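PDB 2RGQ: domain of Unknown Function with a Cystatin-Like Fold from Nostoc punctiforme, which is of unknown function but adopts a cystatin-like fold and carries a SnoaL-like domain of the NTF2 clan. Local coordinates for residues G39-F44 with R123-D128; T86-L91 with S104-D109. One frame throughout, in Å; residues are numbered along the deposited sequence.

Interaction 1. Residues G39-F44 with R123-D128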
loop_
_atom_site.group_PDB
_atom_site.type_symbol
_atom_site.label_atom_id
_atom_site.label_comp_id
_atom_site.label_asym_id
_atom_site.label_seq_id
_atom_site.Cartn_x
_atom_site.Cartn_y
_atom_site.Cartn_z
ATOM N N GLY B 39 6.187 -17.603 17.855
ATOM C CA GLY B 39 5.859 -16.243 17.509
ATOM C C GLY B 39 4.731 -15.700 18.355
ATOM O O GLY B 39 3.954 -16.474 18.885
ATOM N N ALA B 40 4.624 -14.368 18.426
ATOM C CA ALA B 40 3.639 -13.734 19.279
ATOM C C ALA B 40 2.971 -12.549 18.602
ATOM O O ALA B 40 3.564 -11.930 17.711
ATOM C CB ALA B 40 4.266 -13.274 20.588
ATOM N N LEU B 41 1.724 -12.310 19.003
ATOM C CA LEU B 41 0.910 -11.141 18.588
ATOM C C LEU B 41 0.487 -10.414 19.850
ATOM O O LEU B 41 -0.144 -11.039 20.747
ATOM C CB LEU B 41 -0.345 -11.554 17.835
ATOM C CG LEU B 41 -1.299 -10.409 17.399
ATOM C CD1 LEU B 41 -0.627 -9.357 16.558
ATOM C CD2 LEU B 41 -2.526 -10.957 16.652
ATOM N N GLN B 42 0.820 -9.113 19.928
ATOM C CA GLN B 42 0.438 -8.259 21.048
ATOM C C GLN B 42 -0.325 -7.040 20.575
ATOM O O GLN B 42 0.094 -6.390 19.646
ATOM C CB GLN B 42 1.668 -7.758 21.796
ATOM C CG GLN B 42 1.368 -6.982 23.070
ATOM C CD GLN B 42 2.613 -6.695 23.868
ATOM O OE1 GLN B 42 3.734 -6.638 23.322
ATOM N NE2 GLN B 42 2.434 -6.540 25.180
ATOM N N GLY B 43 -1.390 -6.703 21.300
ATOM C CA GLY B 43 -2.150 -5.465 21.112
ATOM C C GLY B 43 -2.710 -5.060 22.481
ATOM O O GLY B 43 -2.389 -5.681 23.490
ATOM N N PHE B 44 -3.555 -4.034 22.533
ATOM C CA PHE B 44 -4.142 -3.590 23.799
ATOM C C PHE B 44 -4.890 -4.722 24.506
ATOM O O PHE B 44 -4.984 -4.709 25.710
ATOM C CB PHE B 44 -5.083 -2.361 23.610
ATOM C CG PHE B 44 -6.349 -2.663 22.839
ATOM C CD1 PHE B 44 -7.487 -3.163 23.495
ATOM C CD2 PHE B 44 -6.419 -2.436 21.485
ATOM C CE1 PHE B 44 -8.641 -3.461 22.783
ATOM C CE2 PHE B 44 -7.559 -2.719 20.761
ATOM C CZ PHE B 44 -8.683 -3.247 21.420
ATOM N N ARG B 123 4.672 -9.449 16.578
ATOM C CA ARG B 123 3.910 -8.376 15.943
ATOM C C ARG B 123 3.189 -7.619 17.047
ATOM O O ARG B 123 2.427 -8.219 17.821
ATOM C CB ARG B 123 2.954 -8.931 14.884
ATOM C CG ARG B 123 1.920 -7.892 14.463
ATOM C CD ARG B 123 1.140 -8.290 13.263
ATOM N NE ARG B 123 1.873 -7.852 12.078
ATOM C CZ ARG B 123 1.310 -7.427 10.954
ATOM N NH1 ARG B 123 0.001 -7.413 10.764
ATOM N NH2 ARG B 123 2.088 -6.999 9.984
ATOM N N GLN B 124 3.453 -6.305 17.125
ATOM C CA GLN B 124 2.841 -5.395 18.092
ATOM C C GLN B 124 1.994 -4.393 17.333
ATOM O O GLN B 124 2.511 -3.660 16.477
ATOM C CB GLN B 124 3.897 -4.670 18.916
ATOM C CG GLN B 124 4.568 -5.611 19.922
ATOM C CD GLN B 124 5.710 -4.961 20.640
ATOM O OE1 GLN B 124 6.637 -4.518 19.993
ATOM N NE2 GLN B 124 5.706 -4.989 21.959
ATOM N N ILE B 125 0.698 -4.418 17.599
ATOM C CA ILE B 125 -0.288 -3.535 16.973
ATOM C C ILE B 125 -0.680 -2.463 17.992
ATOM O O ILE B 125 -1.127 -2.792 19.092
ATOM C CB ILE B 125 -1.526 -4.330 16.496
ATOM C CG1 ILE B 125 -1.104 -5.457 15.539
ATOM C CG2 ILE B 125 -2.528 -3.376 15.832
ATOM C CD1 ILE B 125 -2.178 -6.286 14.954
ATOM N N GLU B 126 -0.502 -1.192 17.622
ATOM C CA GLU B 126 -0.786 -0.042 18.472
ATOM C C GLU B 126 -1.970 0.634 17.826
ATOM O O GLU B 126 -1.808 1.420 16.896
ATOM C CB GLU B 126 0.452 0.861 18.551
ATOM C CG GLU B 126 1.653 0.120 19.139
ATOM C CD GLU B 126 2.903 0.986 19.338
ATOM O OE1 GLU B 126 2.960 2.143 18.841
ATOM O OE2 GLU B 126 3.856 0.492 20.006
ATOM N N VAL B 127 -3.162 0.260 18.297
ATOM C CA VAL B 127 -4.416 0.726 17.730
ATOM C C VAL B 127 -4.682 2.210 17.991
ATOM O O VAL B 127 -4.513 2.692 19.150
ATOM C CB VAL B 127 -5.596 -0.174 18.263
ATOM C CG1 VAL B 127 -6.951 0.408 17.900
ATOM C CG2 VAL B 127 -5.445 -1.612 17.732
ATOM N N ASP B 128 -5.123 2.919 16.950
ATOM C CA ASP B 128 -5.513 4.312 17.069
ATOM C C ASP B 128 -6.831 4.440 17.870
ATOM O O ASP B 128 -7.657 3.542 17.828
ATOM C CB ASP B 128 -5.575 4.970 15.682
ATOM C CG ASP B 128 -4.192 5.145 15.082
ATOM O OD1 ASP B 128 -3.246 5.418 15.863
ATOM O OD2 ASP B 128 -4.049 5.064 13.833
HETATM O O HOH W 1 -3.087 -1.837 20.531
#

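Interaction 2. Residues T86-L91 with S104-D109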
loop_
_atom_site.group_PDB
_atom_site.type_symbol
_atom_site.label_atom_id
_atom_site.label_comp_id
_atom_site.label_asym_id
_atom_site.label_seq_id
_atom_site.Cartn_x
_atom_site.Cartn_y
_atom_site.Cartn_z
ATOM N N THR B 86 13.374 -5.844 11.481
ATOM C CA THR B 86 12.243 -5.187 12.080
ATOM C C THR B 86 11.535 -4.438 10.975
ATOM O O THR B 86 12.187 -3.949 10.050
ATOM C CB THR B 86 12.649 -4.235 13.236
ATOM O OG1 THR B 86 13.519 -3.219 12.722
ATOM C CG2 THR B 86 13.355 -4.987 14.323
HETATM N N MSE B 87 10.212 -4.470 11.002
HETATM C CA MSE B 87 9.375 -3.748 10.069
HETATM C C MSE B 87 8.449 -2.837 10.840
HETATM O O MSE B 87 7.932 -3.261 11.878
HETATM C CB MSE B 87 8.536 -4.726 9.224
HETATM C CG MSE B 87 7.673 -4.006 8.203
HETATM SE SE MSE B 87 6.857 -5.183 6.920
HETATM C CE MSE B 87 5.898 -6.375 7.998
ATOM N N GLU B 88 8.234 -1.603 10.347
ATOM C CA GLU B 88 7.226 -0.684 10.883
ATOM C C GLU B 88 6.275 -0.433 9.729
ATOM O O GLU B 88 6.701 -0.331 8.583
ATOM C CB GLU B 88 7.818 0.624 11.414
ATOM C CG GLU B 88 8.910 0.425 12.424
ATOM C CD GLU B 88 10.283 0.165 11.793
ATOM O OE1 GLU B 88 10.735 0.942 10.921
ATOM O OE2 GLU B 88 10.943 -0.836 12.176
ATOM N N SER B 89 4.988 -0.311 9.999
ATOM C CA SER B 89 4.029 -0.130 8.939
ATOM C C SER B 89 2.738 0.412 9.528
ATOM O O SER B 89 2.611 0.511 10.750
ATOM C CB SER B 89 3.757 -1.451 8.236
ATOM O OG SER B 89 3.036 -2.378 9.054
ATOM N N TYR B 90 1.807 0.739 8.638
ATOM C CA TYR B 90 0.493 1.136 9.039
ATOM C C TYR B 90 -0.506 0.078 8.694
ATOM O O TYR B 90 -0.335 -0.605 7.718
ATOM C CB TYR B 90 0.056 2.396 8.310
ATOM C CG TYR B 90 0.670 3.689 8.780
ATOM C CD1 TYR B 90 1.428 3.781 9.950
ATOM C CD2 TYR B 90 0.393 4.852 8.086
ATOM C CE1 TYR B 90 1.882 5.001 10.406
ATOM C CE2 TYR B 90 0.840 6.076 8.543
ATOM C CZ TYR B 90 1.601 6.138 9.684
ATOM O OH TYR B 90 2.069 7.322 10.155
ATOM N N LEU B 91 -1.579 0.055 9.483
ATOM C CA LEU B 91 -2.719 -0.806 9.282
ATOM C C LEU B 91 -3.912 0.112 9.225
ATOM O O LEU B 91 -4.072 0.986 10.100
ATOM C CB LEU B 91 -2.880 -1.805 10.418
ATOM C CG LEU B 91 -4.076 -2.773 10.392
ATOM C CD1 LEU B 91 -4.034 -3.606 9.145
ATOM C CD2 LEU B 91 -4.085 -3.643 11.667
ATOM N N SER B 104 -7.569 2.040 12.585
ATOM C CA SER B 104 -6.199 2.134 12.085
ATOM C C SER B 104 -5.221 1.805 13.190
ATOM O O SER B 104 -5.571 1.812 14.358
ATOM C CB SER B 104 -5.889 3.520 11.500
ATOM O OG SER B 104 -6.007 4.595 12.445
ATOM N N ALA B 105 -3.979 1.559 12.821
ATOM C CA ALA B 105 -2.963 1.218 13.791
ATOM C C ALA B 105 -1.583 1.390 13.237
ATOM O O ALA B 105 -1.399 1.429 12.008
ATOM C CB ALA B 105 -3.141 -0.232 14.286
ATOM N N PHE B 106 -0.643 1.549 14.157
ATOM C CA PHE B 106 0.765 1.545 13.828
ATOM C C PHE B 106 1.202 0.119 14.217
ATOM O O PHE B 106 0.803 -0.360 15.245
ATOM C CB PHE B 106 1.516 2.597 14.611
ATOM C CG PHE B 106 3.001 2.488 14.479
ATOM C CD1 PHE B 106 3.630 2.943 13.353
ATOM C CD2 PHE B 106 3.762 1.899 15.488
ATOM C CE1 PHE B 106 5.014 2.833 13.222
ATOM C CE2 PHE B 106 5.152 1.775 15.338
ATOM C CZ PHE B 106 5.756 2.263 14.195
ATOM N N VAL B 107 1.986 -0.529 13.378
ATOM C CA VAL B 107 2.410 -1.904 13.604
ATOM C C VAL B 107 3.919 -2.036 13.592
ATOM O O VAL B 107 4.580 -1.569 12.671
ATOM C CB VAL B 107 1.764 -2.858 12.552
ATOM C CG1 VAL B 107 2.118 -4.316 12.822
ATOM C CG2 VAL B 107 0.261 -2.719 12.533
ATOM N N LYS B 108 4.471 -2.715 14.621
ATOM C CA LYS B 108 5.895 -2.976 14.681
ATOM C C LYS B 108 6.097 -4.498 14.685
ATOM O O LYS B 108 5.565 -5.179 15.551
ATOM C CB LYS B 108 6.537 -2.367 15.927
ATOM C CG LYS B 108 8.056 -2.424 15.845
ATOM C CD LYS B 108 8.783 -2.186 17.179
ATOM C CE LYS B 108 10.177 -2.853 17.098
ATOM N NZ LYS B 108 10.086 -4.368 16.934
ATOM N N ASP B 109 6.892 -4.992 13.744
ATOM C CA ASP B 109 7.166 -6.435 13.587
ATOM C C ASP B 109 8.635 -6.765 13.769
ATOM O O ASP B 109 9.500 -6.033 13.309
ATOM C CB ASP B 109 6.728 -6.931 12.200
ATOM C CG ASP B 109 5.237 -6.808 11.974
ATOM O OD1 ASP B 109 4.506 -7.338 12.839
ATOM O OD2 ASP B 109 4.795 -6.267 10.912
HETATM O O HOH W 2 5.138 -3.724 10.568
#

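Interaction 1. Residues G39-F44 with R123-D128
Gln42 and Gln124 are paired across the parallel strands 39-43 and 117-127 of a cystatin-like, NTF2-type sheet, their side chains on the same face. Between the backbones, Gln42 uses both its backbone N and its O: the N donates to Arg123 O at 2.8 Å, and the O accepts from Ile125 N. Arg123 N adds a bond to Ala40 O, so the register is fixed at three successive points. Above this pair the two glutamine side chains run side by side. Gln124 NE2 donates a hydrogen bond to Gln42 OE1 at 2.9 Å; OE1 lies close to the Gln124 amide plane, whereas NE2 stands tilted from the carbonyl plane of Gln42, and the two amides are turned 22° apart. On the face that carries Leu41 and Arg123 the contact is apolar. Leu41, whose chi1 of 178° turns CG to the side opposite its own N, lays CD1 against Arg123 CG at 3.6 Å and against Ile125 CD1 at 3.8 Å. Beyond the last direct bond the strands part, and a water bridges them there: it donates to Ile125 O at 2.6 Å and accepts from Phe44 N and Val127 N. Farther out, Phe19 of helix 6-25 packs on Leu41 and makes a cation-pi contact with Arg123, whose guanidinium group leads away to two salt bridges, NE to Asp109 OD1 and NH1 to Glu20 OE2.

Interaction 2. Residues T86-L91 with S104-D109
Met87 (selenomethionine), Ser89 and Leu91 pair with Asp109, Val107 and Ala105 in the antiparallel hairpin of strands 84-95 and 101-114. In each of these hydrogen-bonded pairs the N and the O of both residues are engaged, giving six backbone bonds; the shortest joins Asp109 N to Met87 O at 2.7 Å. Ser89 N reaches Val107 O less straight than most, with 144° at the hydrogen. Beneath them, on the Met87 and Ser89 face, a water hydrogen-bonds Ser89 OG at 2.9 Å and lies 2.6 Å from Asp109 OD2, to which it can donate. The same water has Val107 O at 3.1 Å as a second possible acceptor; with more acceptors in reach than protons, it cannot serve all of them at once. The polar end of Asp109 is therefore shared: OD1 takes a salt bridge from Arg123, and OD2 has the water within bonding distance. Farther along, Leu91 CB packs on Val107 CG2 at 3.9 Å.

The other face belongs to Glu88, Tyr90, Phe106 and Lys108. Phe106 swings over to the facing strand, its CG anti to the backbone N (chi1 171°), and there CZ lies 3.8 Å from Glu88 CB and CD1 meets Tyr90 CE1 at 4.0 Å, edge against edge. Replacing Phe106 with an alanine would probably strip the Glu88 methylenes and the Tyr90 ring edge of this apolar contact. Glu88 OE2 and Thr86 OG1 both bond to Gln79, and Tyr90 OH to Asp24 of the second subunit. The hairpin lies between strands 69-80 and 117-127, with helix 6-25 packed on Met87 and Leu91.

In the fold
From the N terminus, helix 6-25 precedes the first half of interaction 1, residues 39-44. The chain then passes through strand 46-49, helix 51-66 and strand 69-80 before the hairpin of interaction 2 closes a short loop between 86-91 and 104-109. Only at 123-128 does interaction 1 close its own, much longer loop, so interaction 2 is nested inside it. Strands 101-114 and 117-127, consecutive in the chain and adjacent in the sheet, join the two contacts, whose centres are about 9 Å apart. Backbone bonds of Gln124 with Lys108 and Glu126 with Phe106 make the sheet continuous, reinforced by a probable Asp128–Ser104 hydrogen bond and Ile125 packing on Ala105.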